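Local coordinates for protein tRNA (Adenine(22)-N(1))-methyltransferase (Mycoplasma capricolum subsp. capricolum, PDB 6QE6) that probably methylates N1 of adenine 22 in tRNA, and binds S-adenosyl-L-homocysteine, the product left by its methyl donor, at residues 213-217 with 230-234; 131-137 with 171-177. All blocks are in the same frame, centred on the assembly; numbering follows the deposited sequence.

How the contacts relate
The two contacts belong to different parts of the chain and do not touch: their centres lie 32 Å apart and their nearest atoms about 14 Å. Contact 2 is the buried one, an antiparallel strand pair within the central mixed sheet, whose Cys137 end comes near the bound S-adenosyl-L-homocysteine. Contact 1 lies at the surface, away from the annotated sites, and joins the last two helices, 200-217 and 225-244. Their chemistry differs accordingly. The strands are held by backbone hydrogen bonds, with a water on one face and a second water and a lysine at the loop end, whereas the helices meet through leucine and isoleucine branches with no hydrogen bond between the two segments.

Contact 1. Residues 213-217 with 230-234; sequences LTKIL and IQNRI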
ATOM      1  N   LEU A 213      -4.503  18.568 -15.459  1.00 33.42           N
ATOM      2  CA  LEU A 213      -5.016  18.027 -16.719  1.00 32.48           C
ATOM      3  C   LEU A 213      -5.524  19.132 -17.647  1.00 32.94           C
ATOM      4  O   LEU A 213      -5.373  19.047 -18.875  1.00 33.74           O
ATOM      5  CB  LEU A 213      -6.131  17.019 -16.432  1.00 29.62           C
ATOM      6  CG  LEU A 213      -5.758  15.727 -15.706  1.00 32.71           C
ATOM      7  CD1 LEU A 213      -7.022  14.905 -15.391  1.00 31.52           C
ATOM      8  CD2 LEU A 213      -4.751  14.932 -16.543  1.00 26.46           C
ATOM      9  N   THR A 214      -6.143  20.166 -17.080  1.00 32.54           N
ATOM     10  CA  THR A 214      -6.594  21.304 -17.877  1.00 36.22           C
ATOM     11  C   THR A 214      -5.420  22.020 -18.555  1.00 35.18           C
ATOM     12  O   THR A 214      -5.511  22.396 -19.731  1.00 32.06           O
ATOM     13  CB  THR A 214      -7.383  22.260 -16.980  1.00 33.91           C
ATOM     14  OG1 THR A 214      -8.468  21.544 -16.375  1.00 31.88           O
ATOM     15  CG2 THR A 214      -7.932  23.442 -17.780  1.00 30.68           C
ATOM     16  N   LYS A 215      -4.309  22.213 -17.829  1.00 36.29           N
ATOM     17  CA  LYS A 215      -3.099  22.769 -18.435  1.00 36.33           C
ATOM     18  C   LYS A 215      -2.679  21.983 -19.670  1.00 37.51           C
ATOM     19  O   LYS A 215      -2.248  22.563 -20.675  1.00 39.64           O
ATOM     20  CB  LYS A 215      -1.947  22.761 -17.430  1.00 39.10           C
ATOM     21  CG  LYS A 215      -1.965  23.839 -16.378  1.00 39.81           C
ATOM     22  CD  LYS A 215      -0.599  23.864 -15.671  1.00 55.72           C
ATOM     23  CE  LYS A 215       0.572  23.827 -16.687  1.00 56.59           C
ATOM     24  NZ  LYS A 215       1.931  23.694 -16.049  1.00 56.00           N
ATOM     25  N   ILE A 216      -2.775  20.655 -19.602  1.00 37.48           N
ATOM     26  CA  ILE A 216      -2.361  19.808 -20.715  1.00 37.74           C
ATOM     27  C   ILE A 216      -3.343  19.927 -21.872  1.00 38.44           C
ATOM     28  O   ILE A 216      -2.945  19.901 -23.045  1.00 38.03           O
ATOM     29  CB  ILE A 216      -2.218  18.351 -20.233  1.00 36.30           C
ATOM     30  CG1 ILE A 216      -1.098  18.253 -19.209  1.00 27.63           C
ATOM     31  CG2 ILE A 216      -1.984  17.390 -21.407  1.00 33.75           C
ATOM     32  CD1 ILE A 216      -1.104  16.944 -18.458  1.00 34.49           C
ATOM     33  N   LEU A 217      -4.642  20.053 -21.564  1.00 34.09           N
ATOM     34  CA  LEU A 217      -5.635  20.236 -22.616  1.00 33.07           C
ATOM     35  C   LEU A 217      -5.408  21.532 -23.386  1.00 38.79           C
ATOM     36  O   LEU A 217      -5.801  21.627 -24.560  1.00 38.61           O
ATOM     37  CB  LEU A 217      -7.053  20.216 -22.033  1.00 32.12           C
ATOM     38  CG  LEU A 217      -7.708  18.895 -21.606  1.00 36.47           C
ATOM     39  CD1 LEU A 217      -9.198  19.092 -21.360  1.00 38.27           C
ATOM     40  CD2 LEU A 217      -7.484  17.775 -22.613  1.00 36.53           C
ATOM     41  N   ILE A 230      -7.744  12.478 -21.666  1.00 41.52           N
ATOM     42  CA  ILE A 230      -7.569  13.444 -20.583  1.00 40.59           C
ATOM     43  C   ILE A 230      -8.883  14.150 -20.269  1.00 41.14           C
ATOM     44  O   ILE A 230      -9.220  14.369 -19.096  1.00 40.17           O
ATOM     45  CB  ILE A 230      -6.461  14.449 -20.947  1.00 38.74           C
ATOM     46  CG1 ILE A 230      -5.096  13.765 -20.888  1.00 38.67           C
ATOM     47  CG2 ILE A 230      -6.491  15.632 -20.007  1.00 36.79           C
ATOM     48  CD1 ILE A 230      -4.020  14.529 -21.570  1.00 38.07           C
ATOM     49  N   GLN A 231      -9.640  14.521 -21.307  1.00 40.49           N
ATOM     50  CA  GLN A 231     -10.972  15.088 -21.117  1.00 40.46           C
ATOM     51  C   GLN A 231     -11.877  14.133 -20.343  1.00 41.01           C
ATOM     52  O   GLN A 231     -12.707  14.565 -19.529  1.00 37.81           O
ATOM     53  CB  GLN A 231     -11.580  15.426 -22.482  1.00 42.59           C
ATOM     54  CG  GLN A 231     -12.974  16.038 -22.438  1.00 44.90           C
ATOM     55  CD  GLN A 231     -12.954  17.561 -22.248  1.00 61.48           C
ATOM     56  OE1 GLN A 231     -12.793  18.060 -21.118  1.00 57.06           O
ATOM     57  NE2 GLN A 231     -13.120  18.307 -23.357  1.00 50.10           N
ATOM     58  N   ASN A 232     -11.735  12.825 -20.588  1.00 41.75           N
ATOM     59  CA  ASN A 232     -12.564  11.852 -19.882  1.00 44.77           C
ATOM     60  C   ASN A 232     -12.086  11.649 -18.451  1.00 40.44           C
ATOM     61  O   ASN A 232     -12.906  11.521 -17.533  1.00 42.20           O
ATOM     62  CB  ASN A 232     -12.595  10.520 -20.638  1.00 45.96           C
ATOM     63  CG  ASN A 232     -13.856  10.363 -21.474  1.00 57.21           C
ATOM     64  OD1 ASN A 232     -13.791  10.115 -22.687  1.00 59.59           O
ATOM     65  ND2 ASN A 232     -15.019  10.533 -20.831  1.00 53.75           N
ATOM     66  N   ARG A 233     -10.768  11.616 -18.241  1.00 39.62           N
ATOM     67  CA  ARG A 233     -10.236  11.558 -16.884  1.00 39.26           C
ATOM     68  C   ARG A 233     -10.829  12.677 -16.028  1.00 36.79           C
ATOM     69  O   ARG A 233     -11.370  12.416 -14.946  1.00 34.63           O
ATOM     70  CB  ARG A 233      -8.709  11.618 -16.931  1.00 36.88           C
ATOM     71  CG  ARG A 233      -7.972  10.758 -15.904  1.00 39.09           C
ATOM     72  CD  ARG A 233      -8.185  11.316 -14.519  1.00 48.02           C
ATOM     73  NE  ARG A 233      -7.115  11.089 -13.522  1.00 59.93           N
ATOM     74  CZ  ARG A 233      -6.938   9.967 -12.819  1.00 58.66           C
ATOM     75  NH1 ARG A 233      -5.963   9.900 -11.919  1.00 54.03           N
ATOM     76  NH2 ARG A 233      -7.724   8.906 -13.017  1.00 54.73           N
ATOM     77  N   ILE A 234     -10.798  13.922 -16.536  1.00 35.52           N
ATOM     78  CA  ILE A 234     -11.308  15.068 -15.777  1.00 32.65           C
ATOM     79  C   ILE A 234     -12.756  14.844 -15.373  1.00 33.40           C
ATOM     80  O   ILE A 234     -13.135  15.066 -14.218  1.00 33.19           O
ATOM     81  CB  ILE A 234     -11.177  16.373 -16.583  1.00 34.81           C
ATOM     82  CG1 ILE A 234      -9.753  16.911 -16.537  1.00 30.22           C
ATOM     83  CG2 ILE A 234     -12.142  17.430 -16.038  1.00 29.20           C
ATOM     84  CD1 ILE A 234      -9.441  17.850 -17.653  1.00 31.07           C
TER
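Leu213 and Leu217, one turn apart on helix 200-217, close over Ile230 and Ile234, likewise one turn apart on helix 225-244. Leu213, with the most surface buried, runs past Ile234 in the opposite direction, its CD1 3.6 Å from Ile234 CG1. Its CD2 turns to the other isoleucine, 3.9 Å from Ile230 CG2. With chi1 at -72°, CG2 of Ile230 is set opposite the backbone N and enters between the two leucines, coming within 3.5 Å of Leu217 CD2. The other branch of Ile230 leads elsewhere: CD1 meets Ile216 CG2 at 3.5 Å, the two side chains nearly perpendicular to each other. Leu217 divides its methyls too, since CD1 reaches Ile234 CD1 tip to tip at 3.9 Å. At the margin, Arg233 lays its CD methylene against Leu213 CD1 at 3.9 Å, while its guanidinium forms a salt bridge with Glu189. Leu213 and Leu217 extend the apolar seam along helix 225-244 by touching Ile237 and Tyr227, respectively. The segment axes approach to 9.9 Å at 153° between their N-to-C directions, an antiparallel arrangement typical of a helical hairpin, here formed by the last two helices of the chain.

Contact 2. Residues 131-137 with 171-177; sequences ISNYIIC and LIEINKN
Segments 131-137 and 171-177 run antiparallel, with Tyr134-Ile174 and Ile136-Ile172 as hydrogen-bonded pairs flanked by three non-hydrogen-bonded ones. The Ile136 N to Ile172 O bond is 2.8 Å and almost straight, 176° at the hydrogen. On the face of Tyr134 and Ile136, Ile136 CB lies 3.9 Å from Ile172 CG2, the two branches running alongside one another in the same sense. Near the loop end, Lys176 CD passes Tyr134 CE2 obliquely at 3.9 Å. The lysine chain bends at chi3 (62°), bringing NZ to where it donates a hydrogen bond to Ile131 O, 2.9 Å away; NZ also forms a salt bridge with Asp127, whose carboxylate accepts from Tyr134 OH. On the other face, Asn133 OD1 and Asn175 OD1 are two acceptors only 3.1 Å apart, their amide planes turned by 53°. Asn175 OD1 takes the Asn177 N-H from above the carbonyl plane in an Asx turn. Asn133 ND2 bonds to Asp108 O, and a water 2.7 Å from both Asn133 OD1 and Glu173 OE2 donates to each. A second water joins Ser132 OG to Asn177 ND2. Strand 133-138 also bonds to 109-115, at the parallel-to-antiparallel switch of the Rossmann-like methyltransferase sheet. The chemistry implies an apolar face of Tyr134, Ile136, Ile172 and Ile174, opposite one carrying Glu173 and both asparagines, while Asp127 would be expected to favour a charged lysine.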
ATOM      1  N   ILE A 131      -0.277 -16.245   2.957  1.00 32.18           N
ATOM      2  CA  ILE A 131      -0.495 -14.841   3.301  1.00 33.45           C
ATOM      3  C   ILE A 131      -1.988 -14.576   3.439  1.00 32.41           C
ATOM      4  O   ILE A 131      -2.768 -14.900   2.533  1.00 31.73           O
ATOM      5  CB  ILE A 131       0.111 -13.912   2.237  1.00 30.20           C
ATOM      6  CG1 ILE A 131       1.623 -14.102   2.163  1.00 26.31           C
ATOM      7  CG2 ILE A 131      -0.304 -12.485   2.507  1.00 27.06           C
ATOM      8  CD1 ILE A 131       2.173 -13.889   0.775  1.00 32.57           C
ATOM      9  N   SER A 132      -2.386 -13.950   4.548  1.00 29.60           N
ATOM     10  CA  SER A 132      -3.801 -13.682   4.785  1.00 29.84           C
ATOM     11  C   SER A 132      -4.229 -12.254   4.471  1.00 26.25           C
ATOM     12  O   SER A 132      -5.386 -12.050   4.110  1.00 26.25           O
ATOM     13  CB  SER A 132      -4.169 -13.999   6.243  1.00 31.18           C
ATOM     14  OG  SER A 132      -4.438 -15.379   6.395  1.00 33.18           O
ATOM     15  N   ASN A 133      -3.355 -11.260   4.639  1.00 25.60           N
ATOM     16  CA  ASN A 133      -3.742  -9.863   4.491  1.00 28.38           C
ATOM     17  C   ASN A 133      -2.558  -9.056   3.991  1.00 29.92           C
ATOM     18  O   ASN A 133      -1.409  -9.357   4.307  1.00 27.35           O
ATOM     19  CB  ASN A 133      -4.203  -9.209   5.792  1.00 29.90           C
ATOM     20  CG  ASN A 133      -5.338  -9.926   6.439  1.00 31.51           C
ATOM     21  OD1 ASN A 133      -6.503  -9.711   6.096  1.00 30.94           O
ATOM     22  ND2 ASN A 133      -5.015 -10.772   7.409  1.00 31.17           N
ATOM     23  N   TYR A 134      -2.856  -8.021   3.218  1.00 27.28           N
ATOM     24  CA  TYR A 134      -1.868  -7.039   2.825  1.00 27.02           C
ATOM     25  C   TYR A 134      -2.247  -5.709   3.437  1.00 30.05           C
ATOM     26  O   TYR A 134      -3.429  -5.351   3.478  1.00 32.76           O
ATOM     27  CB  TYR A 134      -1.778  -6.890   1.307  1.00 26.49           C
ATOM     28  CG  TYR A 134      -1.204  -8.100   0.628  1.00 31.77           C
ATOM     29  CD1 TYR A 134       0.171  -8.245   0.482  1.00 27.15           C
ATOM     30  CD2 TYR A 134      -2.034  -9.110   0.145  1.00 25.20           C
ATOM     31  CE1 TYR A 134       0.704  -9.351  -0.124  1.00 28.35           C
ATOM     32  CE2 TYR A 134      -1.507 -10.218  -0.471  1.00 25.94           C
ATOM     33  CZ  TYR A 134      -0.143 -10.337  -0.604  1.00 30.00           C
ATOM     34  OH  TYR A 134       0.384 -11.443  -1.223  1.00 32.55           O
ATOM     35  N   ILE A 135      -1.247  -4.987   3.918  1.00 24.90           N
ATOM     36  CA  ILE A 135      -1.360  -3.548   4.094  1.00 27.61           C
ATOM     37  C   ILE A 135      -0.324  -2.911   3.187  1.00 29.78           C
ATOM     38  O   ILE A 135       0.880  -3.145   3.349  1.00 32.14           O
ATOM     39  CB  ILE A 135      -1.164  -3.118   5.551  1.00 29.46           C
ATOM     40  CG1 ILE A 135      -2.113  -3.909   6.460  1.00 24.87           C
ATOM     41  CG2 ILE A 135      -1.346  -1.592   5.673  1.00 24.15           C
ATOM     42  CD1 ILE A 135      -1.822  -3.725   7.906  1.00 29.04           C
ATOM     43  N   ILE A 136      -0.788  -2.110   2.238  1.00 27.98           N
ATOM     44  CA  ILE A 136       0.077  -1.456   1.272  1.00 27.95           C
ATOM     45  C   ILE A 136      -0.008   0.056   1.459  1.00 30.65           C
ATOM     46  O   ILE A 136      -1.091   0.615   1.663  1.00 28.18           O
ATOM     47  CB  ILE A 136      -0.304  -1.879  -0.157  1.00 30.48           C
ATOM     48  CG1 ILE A 136       0.041  -3.367  -0.337  1.00 30.47           C
ATOM     49  CG2 ILE A 136       0.365  -0.975  -1.182  1.00 26.96           C
ATOM     50  CD1 ILE A 136      -0.933  -4.126  -1.207  1.00 27.15           C
ATOM     51  N   CYS A 137       1.148   0.709   1.426  1.00 30.66           N
ATOM     52  CA  CYS A 137       1.257   2.166   1.461  1.00 35.59           C
ATOM     53  C   CYS A 137       2.019   2.580   0.204  1.00 29.58           C
ATOM     54  O   CYS A 137       3.242   2.732   0.225  1.00 34.83           O
ATOM     55  CB  CYS A 137       1.952   2.642   2.752  1.00 29.53           C
ATOM     56  SG  CYS A 137       1.980   4.433   2.936  1.00 37.37           S
ATOM     57  N   LEU A 171      -2.941   4.380   1.091  1.00 25.68           N
ATOM     58  CA  LEU A 171      -2.913   3.235   1.976  1.00 29.01           C
ATOM     59  C   LEU A 171      -4.138   2.376   1.703  1.00 32.18           C
ATOM     60  O   LEU A 171      -5.260   2.889   1.661  1.00 27.75           O
ATOM     61  CB  LEU A 171      -2.860   3.685   3.437  1.00 30.97           C
ATOM     62  CG  LEU A 171      -2.904   2.572   4.480  1.00 31.11           C
ATOM     63  CD1 LEU A 171      -1.874   2.774   5.560  1.00 30.50           C
ATOM     64  CD2 LEU A 171      -4.287   2.523   5.087  1.00 31.44           C
ATOM     65  N   ILE A 172      -3.916   1.072   1.521  1.00 28.85           N
ATOM     66  CA  ILE A 172      -4.982   0.137   1.203  1.00 28.66           C
ATOM     67  C   ILE A 172      -4.714  -1.178   1.933  1.00 30.23           C
ATOM     68  O   ILE A 172      -3.582  -1.678   1.951  1.00 28.80           O
ATOM     69  CB  ILE A 172      -5.122  -0.064  -0.326  1.00 34.26           C
ATOM     70  CG1 ILE A 172      -6.246  -1.064  -0.650  1.00 27.95           C
ATOM     71  CG2 ILE A 172      -3.780  -0.424  -0.968  1.00 30.19           C
ATOM     72  CD1 ILE A 172      -6.555  -1.234  -2.139  1.00 26.55           C
ATOM     73  N   GLU A 173      -5.745  -1.706   2.585  1.00 27.82           N
ATOM     74  CA  GLU A 173      -5.668  -2.955   3.327  1.00 30.90           C
ATOM     75  C   GLU A 173      -6.556  -3.987   2.635  1.00 31.65           C
ATOM     76  O   GLU A 173      -7.743  -3.740   2.401  1.00 31.12           O
ATOM     77  CB  GLU A 173      -6.095  -2.782   4.791  1.00 30.75           C
ATOM     78  CG  GLU A 173      -6.449  -4.126   5.454  1.00 32.61           C
ATOM     79  CD  GLU A 173      -6.459  -4.093   6.985  1.00 39.89           C
ATOM     80  OE1 GLU A 173      -6.554  -2.985   7.566  1.00 38.66           O
ATOM     81  OE2 GLU A 173      -6.383  -5.183   7.608  1.00 38.85           O
ATOM     82  N   ILE A 174      -5.975  -5.136   2.307  1.00 32.12           N
ATOM     83  CA  ILE A 174      -6.659  -6.184   1.566  1.00 31.74           C
ATOM     84  C   ILE A 174      -6.757  -7.413   2.462  1.00 33.89           C
ATOM     85  O   ILE A 174      -5.730  -7.917   2.946  1.00 30.47           O
ATOM     86  CB  ILE A 174      -5.932  -6.502   0.250  1.00 32.35           C
ATOM     87  CG1 ILE A 174      -5.866  -5.244  -0.618  1.00 30.19           C
ATOM     88  CG2 ILE A 174      -6.618  -7.652  -0.494  1.00 29.67           C
ATOM     89  CD1 ILE A 174      -4.966  -5.392  -1.816  1.00 28.40           C
ATOM     90  N   ASN A 175      -7.996  -7.873   2.704  1.00 29.56           N
ATOM     91  CA  ASN A 175      -8.292  -9.066   3.496  1.00 27.80           C
ATOM     92  C   ASN A 175      -8.715 -10.187   2.556  1.00 34.36           C
ATOM     93  O   ASN A 175      -9.852 -10.194   2.064  1.00 30.90           O
ATOM     94  CB  ASN A 175      -9.396  -8.794   4.517  1.00 33.76           C
ATOM     95  CG  ASN A 175      -9.696 -10.014   5.401  1.00 36.35           C
ATOM     96  OD1 ASN A 175      -9.092 -11.081   5.241  1.00 39.64           O
ATOM     97  ND2 ASN A 175     -10.623  -9.850   6.352  1.00 38.38           N
ATOM     98  N   LYS A 176      -7.814 -11.158   2.353  1.00 29.40           N
ATOM     99  CA  LYS A 176      -8.042 -12.214   1.371  1.00 33.66           C
ATOM    100  C   LYS A 176      -9.113 -13.199   1.806  1.00 30.78           C
ATOM    101  O   LYS A 176      -9.635 -13.938   0.966  1.00 27.95           O
ATOM    102  CB  LYS A 176      -6.739 -12.968   1.081  1.00 31.52           C
ATOM    103  CG  LYS A 176      -5.673 -12.108   0.418  1.00 30.18           C
ATOM    104  CD  LYS A 176      -4.324 -12.799   0.437  1.00 31.81           C
ATOM    105  CE  LYS A 176      -4.386 -14.099  -0.351  1.00 34.38           C
ATOM    106  NZ  LYS A 176      -3.064 -14.784  -0.346  1.00 34.79           N
ATOM    107  N   ASN A 177      -9.479 -13.206   3.080  1.00 31.05           N
ATOM    108  CA  ASN A 177     -10.446 -14.168   3.577  1.00 34.05           C
ATOM    109  C   ASN A 177     -11.865 -13.623   3.591  1.00 36.58           C
ATOM    110  O   ASN A 177     -12.773 -14.289   4.106  1.00 36.57           O
ATOM    111  CB  ASN A 177     -10.031 -14.641   4.968  1.00 31.23           C
ATOM    112  CG  ASN A 177      -8.819 -15.535   4.913  1.00 40.93           C
ATOM    113  OD1 ASN A 177      -8.847 -16.601   4.280  1.00 40.27           O
ATOM    114  ND2 ASN A 177      -7.727 -15.096   5.543  1.00 42.88           N
TER
HETATM  115  O   HOH W   1      -5.569 -17.330   4.797  1.00 39.32           O
HETATM  116  O   HOH W   2      -7.654  -7.365   6.652  1.00 41.77           O